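Local coordinates for protein shikimate kinase (Bacteroides thetaiotaomicron, PDB 3VAA) that probably phosphorylates the 3-hydroxyl of shikimate with ATP and magnesium, the fifth of seven steps to chorismate, precursor of the aromatic amino acids, at residues Y173-D178 against V190-E195; D57-E62 against R85-E90. All blocks are in the same frame, centred on the assembly; numbering follows the deposited sequence.

Interaction 1 of 2, residues Y173-D178 against V190-E195; sequences YIFNAD and VQRLQE
The ring of Phe175 meets residues 190-195 of helix 183-196, touching two consecutive residues there, each in a different way. Leu193 sends one methyl over a face: CD1 sits 4.1 Å from the centroid of the Phe175 ring and 23° off the ring normal, a CH-pi contact displaced toward the rim on the CG and CD1 side. Arg192 comes in at the edge instead, its CB lying in the ring plane 3.8 Å from Phe175 CE1. With CG of Phe175 anti to the backbone N (chi1 -179°), the ring reaches far enough for CE1 to approach the backbone N of Leu193 at 3.6 Å. Phe175 belongs to strand 173-176, an edge strand of the parallel sheet in this P-loop kinase fold, and the contact packs helix 183-196 against that strand; Leu41 of helix 38-49 and Val122 of strand 120-125 also touch the phenyl group. Beyond the edge, the Arg192 chain bends at chi3 and brings NH1 to 3.8 Å from Phe175 CZ, with guanidinium and ring planes only 19° apart. A water lies above the ring face opposite Leu193, offset toward the rim, donating to Asn176 O at 2.8 Å and accepting a weak bond from Arg192 NH1. At the end of the strand, Asn176 OD1 accepts from Asp178 N at 2.8 Å, an Asx turn, and Asn176 ND2 donates back to Asp178 OD2.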
loop_
_atom_site.group_PDB
_atom_site.type_symbol
_atom_site.label_atom_id
_atom_site.label_comp_id
_atom_site.label_asym_id
_atom_site.label_seq_id
_atom_site.Cartn_x
_atom_site.Cartn_y
_atom_site.Cartn_z
ATOM N N TYR A 173 4.277 -4.750 -11.710
ATOM C CA TYR A 173 3.788 -6.065 -11.339
ATOM C C TYR A 173 2.410 -5.990 -10.708
ATOM O O TYR A 173 2.158 -5.112 -9.879
ATOM C CB TYR A 173 4.726 -6.714 -10.327
ATOM C CG TYR A 173 6.143 -6.882 -10.788
ATOM C CD1 TYR A 173 6.512 -7.962 -11.587
ATOM C CD2 TYR A 173 7.131 -5.986 -10.398
ATOM C CE1 TYR A 173 7.825 -8.120 -12.004
ATOM C CE2 TYR A 173 8.438 -6.144 -10.801
ATOM C CZ TYR A 173 8.778 -7.213 -11.603
ATOM O OH TYR A 173 10.082 -7.375 -11.999
ATOM N N ILE A 174 1.524 -6.902 -11.108
ATOM C CA ILE A 174 0.178 -6.980 -10.541
ATOM C C ILE A 174 0.069 -8.366 -9.894
ATOM O O ILE A 174 0.213 -9.397 -10.556
ATOM C CB ILE A 174 -0.933 -6.695 -11.572
ATOM C CG1 ILE A 174 -0.775 -5.274 -12.158
ATOM C CG2 ILE A 174 -2.327 -6.819 -10.923
ATOM C CD1 ILE A 174 -1.860 -4.885 -13.165
ATOM N N PHE A 175 -0.182 -8.373 -8.594
ATOM C CA PHE A 175 -0.220 -9.581 -7.799
ATOM C C PHE A 175 -1.555 -9.738 -7.087
ATOM O O PHE A 175 -2.040 -8.822 -6.440
ATOM C CB PHE A 175 0.914 -9.531 -6.773
ATOM C CG PHE A 175 1.019 -10.747 -5.879
ATOM C CD1 PHE A 175 1.618 -11.916 -6.345
ATOM C CD2 PHE A 175 0.595 -10.699 -4.565
ATOM C CE1 PHE A 175 1.747 -13.025 -5.516
ATOM C CE2 PHE A 175 0.727 -11.802 -3.731
ATOM C CZ PHE A 175 1.305 -12.974 -4.219
ATOM N N ASN A 176 -2.146 -10.918 -7.205
ATOM C CA ASN A 176 -3.403 -11.205 -6.504
ATOM C C ASN A 176 -3.108 -11.473 -5.030
ATOM O O ASN A 176 -2.415 -12.442 -4.672
ATOM C CB ASN A 176 -4.151 -12.363 -7.181
ATOM C CG ASN A 176 -5.427 -12.751 -6.454
ATOM O OD1 ASN A 176 -5.437 -12.896 -5.230
ATOM N ND2 ASN A 176 -6.509 -12.960 -7.217
ATOM N N ALA A 177 -3.632 -10.599 -4.172
ATOM C CA ALA A 177 -3.388 -10.663 -2.752
ATOM C C ALA A 177 -4.655 -11.069 -1.977
ATOM O O ALA A 177 -4.804 -10.718 -0.810
ATOM C CB ALA A 177 -2.848 -9.297 -2.271
ATOM N N ASP A 178 -5.548 -11.816 -2.643
ATOM C CA ASP A 178 -6.808 -12.277 -2.033
ATOM C C ASP A 178 -6.599 -13.183 -0.841
ATOM O O ASP A 178 -7.437 -13.205 0.065
ATOM C CB ASP A 178 -7.663 -13.087 -3.020
ATOM C CG ASP A 178 -8.290 -12.242 -4.121
ATOM O OD1 ASP A 178 -8.403 -11.016 -3.945
ATOM O OD2 ASP A 178 -8.702 -12.833 -5.158
ATOM N N VAL A 190 3.954 -15.096 -0.282
ATOM C CA VAL A 190 5.345 -14.652 -0.274
ATOM C C VAL A 190 6.159 -15.390 -1.338
ATOM O O VAL A 190 6.918 -14.771 -2.083
ATOM C CB VAL A 190 5.976 -14.868 1.112
ATOM C CG1 VAL A 190 7.488 -14.807 1.025
ATOM C CG2 VAL A 190 5.416 -13.846 2.104
ATOM N N GLN A 191 5.971 -16.711 -1.430
ATOM C CA GLN A 191 6.689 -17.528 -2.409
ATOM C C GLN A 191 6.325 -17.177 -3.848
ATOM O O GLN A 191 7.190 -17.114 -4.717
ATOM C CB GLN A 191 6.436 -19.033 -2.155
ATOM C CG GLN A 191 6.979 -19.528 -0.804
ATOM C CD GLN A 191 6.603 -20.977 -0.499
ATOM O OE1 GLN A 191 5.945 -21.643 -1.303
ATOM N NE2 GLN A 191 7.007 -21.464 0.674
ATOM N N ARG A 192 5.041 -16.966 -4.096
ATOM C CA ARG A 192 4.571 -16.614 -5.423
ATOM C C ARG A 192 5.080 -15.225 -5.829
ATOM O O ARG A 192 5.450 -14.986 -6.994
ATOM C CB ARG A 192 3.056 -16.622 -5.434
ATOM C CG ARG A 192 2.438 -16.522 -6.820
ATOM C CD ARG A 192 0.919 -16.678 -6.751
ATOM N NE ARG A 192 0.525 -17.778 -5.858
ATOM C CZ ARG A 192 0.017 -17.637 -4.629
ATOM N NH1 ARG A 192 -0.233 -16.442 -4.118
ATOM N NH2 ARG A 192 -0.279 -18.714 -3.908
ATOM N N LEU A 193 5.079 -14.307 -4.874
ATOM C CA LEU A 193 5.555 -12.952 -5.143
ATOM C C LEU A 193 7.056 -12.948 -5.433
ATOM O O LEU A 193 7.535 -12.258 -6.350
ATOM C CB LEU A 193 5.235 -12.032 -3.973
ATOM C CG LEU A 193 5.576 -10.568 -4.222
ATOM C CD1 LEU A 193 4.811 -10.050 -5.452
ATOM C CD2 LEU A 193 5.250 -9.762 -2.979
ATOM N N GLN A 194 7.789 -13.726 -4.652
ATOM C CA GLN A 194 9.217 -13.869 -4.826
ATOM C C GLN A 194 9.515 -14.423 -6.223
ATOM O O GLN A 194 10.464 -13.990 -6.880
ATOM C CB GLN A 194 9.775 -14.772 -3.722
ATOM C CG GLN A 194 11.280 -14.828 -3.619
ATOM C CD GLN A 194 11.750 -15.555 -2.360
ATOM O OE1 GLN A 194 10.961 -16.200 -1.661
ATOM N NE2 GLN A 194 13.036 -15.450 -2.070
ATOM N N GLU A 195 8.691 -15.359 -6.688
ATOM C CA GLU A 195 8.878 -15.940 -8.011
ATOM C C GLU A 195 8.562 -14.908 -9.100
ATOM O O GLU A 195 9.337 -14.747 -10.057
ATOM C CB GLU A 195 8.014 -17.200 -8.172
ATOM C CG GLU A 195 8.272 -17.988 -9.462
ATOM C CD GLU A 195 7.537 -19.333 -9.503
ATOM O OE1 GLU A 195 6.990 -19.755 -8.457
ATOM O OE2 GLU A 195 7.516 -19.971 -10.582
HETATM O O HOH W 1 -1.320 -14.631 -6.077
#

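Interaction 2 of 2, residues D57-E62 against R85-E90; sequences DWYIEE and RNMLHE
Tyr59 meets Glu90 at the edge of its ring: the carboxylate oxygen OE1 lies in the ring plane beyond the hydroxyl, and Tyr59 OH donates to Glu90 OE1 over 2.6 Å, nearly along the C-O axis of the acceptor. Ring and carboxylate planes stand 80° apart, so the acid is turned almost square to the phenol. Met87 approaches the same ring obliquely, SD being 3.8 Å from Tyr59 CE2 and 5.0 Å from the ring centroid, a Met-aromatic contact made well to one side of the ring normal. Elsewhere on helix 68-91, the guanidinium of Arg85 and the ring of His89 lie face on face, with His89 NE2 3.5 Å above the Arg85 plane.

Met87 starts out toward helix 57-62 but bends at chi2 (-51°) and again at chi3, so that its end turns away while CB, CG and SD do the touching. Its CG rests 3.8 Å from Ile60 CG1, the two chains crossing at a slant. The phenol-carboxylate bond lies at the more exposed side of the contact. Glu90 uses its second oxygen, OE2, for a salt bridge to Arg63, which would probably favour the charged carboxylate and ties it to helix 56-64 a second time.

The contact joins the helix carrying Asp57, predicted to bind substrate, to helix 68-91 with Arg81, also predicted to bind it, consistent with a helical shikimate-binding region. The helix segments cross at 103° with their axes 10.0 Å apart at closest approach. Helix 56-64 follows directly on strand 53-55, an outermost strand of the sheet; Ile60 also packs on Val68, Leu71 and Leu83 of helix 68-91, which in turn meets helix 111-118, Leu88 packing on Asn111 and Met115.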
loop_
_atom_site.group_PDB
_atom_site.type_symbol
_atom_site.label_atom_id
_atom_site.label_comp_id
_atom_site.label_asym_id
_atom_site.label_seq_id
_atom_site.Cartn_x
_atom_site.Cartn_y
_atom_site.Cartn_z
ATOM N N ASP A 57 3.750 5.841 5.608
ATOM C CA ASP A 57 3.017 6.644 6.597
ATOM C C ASP A 57 3.758 6.723 7.917
ATOM O O ASP A 57 3.772 7.788 8.569
ATOM C CB ASP A 57 1.617 6.111 6.818
ATOM C CG ASP A 57 0.676 6.422 5.672
ATOM O OD1 ASP A 57 1.040 7.190 4.753
ATOM O OD2 ASP A 57 -0.467 5.911 5.720
ATOM N N TRP A 58 4.358 5.606 8.332
ATOM C CA TRP A 58 5.156 5.600 9.568
ATOM C C TRP A 58 6.357 6.519 9.394
ATOM O O TRP A 58 6.695 7.305 10.294
ATOM C CB TRP A 58 5.608 4.172 9.926
ATOM C CG TRP A 58 6.634 4.088 11.028
ATOM C CD1 TRP A 58 6.394 4.026 12.366
ATOM C CD2 TRP A 58 8.066 4.054 10.874
ATOM N NE1 TRP A 58 7.585 3.967 13.062
ATOM C CE2 TRP A 58 8.624 3.979 12.169
ATOM C CE3 TRP A 58 8.926 4.085 9.765
ATOM C CZ2 TRP A 58 10.007 3.927 12.391
ATOM C CZ3 TRP A 58 10.302 4.042 9.983
ATOM C CH2 TRP A 58 10.827 3.961 11.294
ATOM N N TYR A 59 6.999 6.429 8.226
ATOM C CA TYR A 59 8.184 7.250 7.949
ATOM C C TYR A 59 7.844 8.751 8.024
ATOM O O TYR A 59 8.581 9.563 8.613
ATOM C CB TYR A 59 8.768 6.860 6.595
ATOM C CG TYR A 59 10.039 7.568 6.263
ATOM C CD1 TYR A 59 11.258 7.082 6.706
ATOM C CD2 TYR A 59 10.037 8.741 5.506
ATOM C CE1 TYR A 59 12.437 7.742 6.411
ATOM C CE2 TYR A 59 11.205 9.391 5.199
ATOM C CZ TYR A 59 12.409 8.892 5.666
ATOM O OH TYR A 59 13.601 9.534 5.375
ATOM N N ILE A 60 6.710 9.102 7.445
ATOM C CA ILE A 60 6.199 10.477 7.466
ATOM C C ILE A 60 6.013 10.961 8.918
ATOM O O ILE A 60 6.461 12.047 9.274
ATOM C CB ILE A 60 4.864 10.556 6.710
ATOM C CG1 ILE A 60 5.097 10.491 5.189
ATOM C CG2 ILE A 60 4.109 11.843 7.099
ATOM C CD1 ILE A 60 3.796 10.222 4.348
ATOM N N GLU A 61 5.387 10.135 9.755
ATOM C CA GLU A 61 5.152 10.521 11.154
ATOM C C GLU A 61 6.447 10.696 11.926
ATOM O O GLU A 61 6.545 11.591 12.795
ATOM C CB GLU A 61 4.222 9.522 11.856
ATOM C CG GLU A 61 2.863 9.403 11.178
ATOM C CD GLU A 61 1.816 8.660 12.006
ATOM O OE1 GLU A 61 2.133 8.188 13.128
ATOM O OE2 GLU A 61 0.651 8.595 11.545
ATOM N N GLU A 62 7.431 9.837 11.645
ATOM C CA GLU A 62 8.757 9.955 12.282
ATOM C C GLU A 62 9.461 11.267 11.902
ATOM O O GLU A 62 10.111 11.899 12.725
ATOM C CB GLU A 62 9.664 8.792 11.881
ATOM C CG GLU A 62 9.306 7.462 12.483
ATOM C CD GLU A 62 9.543 7.391 13.978
ATOM O OE1 GLU A 62 8.823 6.626 14.649
ATOM O OE2 GLU A 62 10.435 8.094 14.495
ATOM N N ARG A 85 4.884 12.925 -1.265
ATOM C CA ARG A 85 5.754 12.821 -2.418
ATOM C C ARG A 85 7.222 13.014 -2.021
ATOM O O ARG A 85 8.094 12.264 -2.417
ATOM C CB ARG A 85 5.329 13.883 -3.446
ATOM C CG ARG A 85 6.161 13.969 -4.711
ATOM C CD ARG A 85 7.388 14.861 -4.543
ATOM N NE ARG A 85 8.105 15.042 -5.812
ATOM C CZ ARG A 85 9.391 15.378 -5.917
ATOM N NH1 ARG A 85 10.140 15.576 -4.833
ATOM N NH2 ARG A 85 9.941 15.488 -7.107
ATOM N N ASN A 86 7.494 14.039 -1.234
ATOM C CA ASN A 86 8.849 14.295 -0.804
ATOM C C ASN A 86 9.425 13.147 0.039
ATOM O O ASN A 86 10.580 12.774 -0.121
ATOM C CB ASN A 86 8.931 15.628 -0.058
ATOM C CG ASN A 86 8.683 16.806 -0.953
ATOM O OD1 ASN A 86 8.969 16.751 -2.163
ATOM N ND2 ASN A 86 8.234 17.928 -0.360
ATOM N N MET A 87 8.606 12.550 0.906
ATOM C CA MET A 87 9.076 11.453 1.715
ATOM C C MET A 87 9.257 10.176 0.865
ATOM O O MET A 87 10.185 9.387 1.114
ATOM C CB MET A 87 8.150 11.223 2.910
ATOM C CG MET A 87 8.174 12.349 3.958
ATOM S SD MET A 87 9.820 12.831 4.512
ATOM C CE MET A 87 10.245 14.187 3.373
ATOM N N LEU A 88 8.406 9.981 -0.125
ATOM C CA LEU A 88 8.569 8.885 -1.092
ATOM C C LEU A 88 9.953 9.012 -1.746
ATOM O O LEU A 88 10.676 8.021 -1.883
ATOM C CB LEU A 88 7.486 8.925 -2.160
ATOM C CG LEU A 88 7.590 7.899 -3.297
ATOM C CD1 LEU A 88 7.584 6.468 -2.730
ATOM C CD2 LEU A 88 6.442 8.094 -4.314
ATOM N N HIS A 89 10.341 10.234 -2.134
ATOM C CA HIS A 89 11.654 10.437 -2.734
ATOM C C HIS A 89 12.797 10.129 -1.776
ATOM O O HIS A 89 13.848 9.665 -2.204
ATOM C CB HIS A 89 11.747 11.828 -3.381
ATOM C CG HIS A 89 10.995 11.918 -4.665
ATOM N ND1 HIS A 89 11.604 12.217 -5.862
ATOM C CD2 HIS A 89 9.704 11.632 -4.963
ATOM C CE1 HIS A 89 10.708 12.181 -6.832
ATOM N NE2 HIS A 89 9.545 11.828 -6.317
ATOM N N GLU A 90 12.602 10.385 -0.493
ATOM C CA GLU A 90 13.617 10.050 0.491
ATOM C C GLU A 90 13.775 8.537 0.656
ATOM O O GLU A 90 14.897 8.022 0.634
ATOM C CB GLU A 90 13.308 10.680 1.848
ATOM C CG GLU A 90 13.486 12.168 1.896
ATOM C CD GLU A 90 13.569 12.702 3.318
ATOM O OE1 GLU A 90 13.480 11.898 4.270
ATOM O OE2 GLU A 90 13.720 13.923 3.501
#

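In the fold
Interactions 1 and 2 lie on opposite sides of the chain's centre, their own centres 25 Å apart and their nearest atoms about 15 Å apart, without touching. Each is associated with a different end of the five-stranded parallel sheet: interaction 1 involves strand 173-176 itself, interaction 2 the helix that follows strand 53-55. Their relation to the predicted active site differs too. The Phe175 side chain is about 9 Å from Gly37 of the predicted ATP-binding loop. Interaction 2 belongs to the shikimate side: its segment 57-62 begins with Asp57, predicted to bind substrate, and the Ile60 side chain is about 8 Å from that of Arg81, also predicted to do so.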